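Local coordinates for protein NolR (Sinorhizobium fredii, PDB 4OMZ) that probably binds DNA as a dimeric ArsR-type helix-turn-helix transcription factor that regulates nodulation and symbiosis genes, at residues A[46-49]-A[50-54]. Sequence-based numbering, arbitrary orientation.
Sequences GALA and NKVGL
Leu48 and Val52 meet one turn apart at the end of the short helix 45-51, a local contact in which the helix closes and the chain turns toward helix 56-68. Backbone bonds carry most of it. Asn50 N and Lys51 N donate hydrogen bonds to Gly46 O and Ala47 O respectively, both at bent N-H angles, whereas Val52 N donates more directly to Leu48 O, at 3.2 Å. Gly53 then leaves helical geometry with positive phi (63°), and this reversal brings Leu54 N to Ala49 O at 2.8 Å in an almost straight bond (172°). Inside that bridge, Gly53 N makes a weak bond of 3.1 Å to Asn50 O.

Among the side chains, Leu48 CD1 lies 4.3 Å from Val52 CG1, and both residues are buried against Ile34 of helix 29-40. The first torsion of Val52 (chi1 -62°) sets CG1 beside the backbone N and points CG2 toward the carbonyl oxygens of Leu48 and Ala49. Ala49 and Leu54 both pack on Leu59 of helix 56-68. Lys51 instead leads away from the helix with a bend at its second torsion, and its NZ forms a salt bridge with Glu41.

The paired bonds and the positive-phi glycine define a Schellman motif, here ending the first helix of the helix-turn-helix in a winged, ArsR-type DNA-binding fold.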
loop_
_atom_site.group_PDB
_atom_site.type_symbol
_atom_site.label_atom_id
_atom_site.label_comp_id
_atom_site.label_asym_id
_atom_site.label_seq_id
_atom_site.Cartn_x
_atom_site.Cartn_y
_atom_site.Cartn_z
ATOM N N GLY A 46 -6.888 13.706 -20.390
ATOM C CA GLY A 46 -6.072 13.297 -21.525
ATOM C C GLY A 46 -4.576 13.326 -21.271
ATOM O O GLY A 46 -3.871 12.314 -21.442
ATOM N N ALA A 47 -4.099 14.490 -20.839
ATOM C CA ALA A 47 -2.693 14.698 -20.519
ATOM C C ALA A 47 -2.243 13.709 -19.445
ATOM O O ALA A 47 -1.105 13.230 -19.447
ATOM C CB ALA A 47 -2.463 16.130 -20.055
ATOM N N LEU A 48 -3.138 13.421 -18.506
ATOM C CA LEU A 48 -2.821 12.480 -17.441
ATOM C C LEU A 48 -2.666 11.068 -17.986
ATOM O O LEU A 48 -1.686 10.391 -17.678
ATOM C CB LEU A 48 -3.884 12.508 -16.350
ATOM C CG LEU A 48 -3.531 11.568 -15.203
ATOM C CD1 LEU A 48 -2.210 11.994 -14.592
ATOM C CD2 LEU A 48 -4.630 11.558 -14.156
ATOM N N ALA A 49 -3.610 10.645 -18.827
ATOM C CA ALA A 49 -3.580 9.319 -19.452
ATOM C C ALA A 49 -2.269 9.158 -20.203
ATOM O O ALA A 49 -1.722 8.057 -20.329
ATOM C CB ALA A 49 -4.760 9.133 -20.392
ATOM N N ASN A 50 -1.796 10.298 -20.688
ATOM C CA ASN A 50 -0.563 10.452 -21.431
ATOM C C ASN A 50 0.745 10.303 -20.682
ATOM O O ASN A 50 1.637 9.553 -21.089
ATOM C CB ASN A 50 -0.574 11.861 -21.953
ATOM C CG ASN A 50 -1.262 11.970 -23.205
ATOM O OD1 ASN A 50 -1.736 10.963 -23.744
ATOM N ND2 ASN A 50 -1.456 13.206 -23.662
ATOM N N LYS A 51 0.826 10.998 -19.551
ATOM C CA LYS A 51 2.038 11.007 -18.753
ATOM C C LYS A 51 2.260 9.625 -18.152
ATOM O O LYS A 51 3.392 9.155 -18.045
ATOM C CB LYS A 51 1.961 12.093 -17.681
ATOM C CG LYS A 51 3.179 12.147 -16.806
ATOM C CD LYS A 51 3.763 13.550 -16.785
ATOM C CE LYS A 51 5.006 13.570 -15.924
ATOM N NZ LYS A 51 5.305 14.893 -15.341
ATOM N N VAL A 52 1.169 8.961 -17.787
ATOM C CA VAL A 52 1.265 7.655 -17.150
ATOM C C VAL A 52 1.291 6.564 -18.214
ATOM O O VAL A 52 1.508 5.392 -17.913
ATOM C CB VAL A 52 0.092 7.415 -16.186
ATOM C CG1 VAL A 52 0.114 8.445 -15.062
ATOM C CG2 VAL A 52 -1.220 7.464 -16.949
ATOM N N GLY A 53 1.058 6.968 -19.459
ATOM C CA GLY A 53 1.101 6.078 -20.605
ATOM C C GLY A 53 0.076 4.964 -20.590
ATOM O O GLY A 53 0.431 3.787 -20.655
ATOM N N LEU A 54 -1.196 5.319 -20.482
ATOM C CA LEU A 54 -2.256 4.320 -20.541
ATOM C C LEU A 54 -3.477 4.904 -21.245
ATOM O O LEU A 54 -3.550 6.117 -21.455
ATOM C CB LEU A 54 -2.579 3.781 -19.149
ATOM C CG LEU A 54 -3.134 4.683 -18.057
ATOM C CD1 LEU A 54 -4.601 4.604 -18.047
ATOM C CD2 LEU A 54 -2.628 4.241 -16.714
#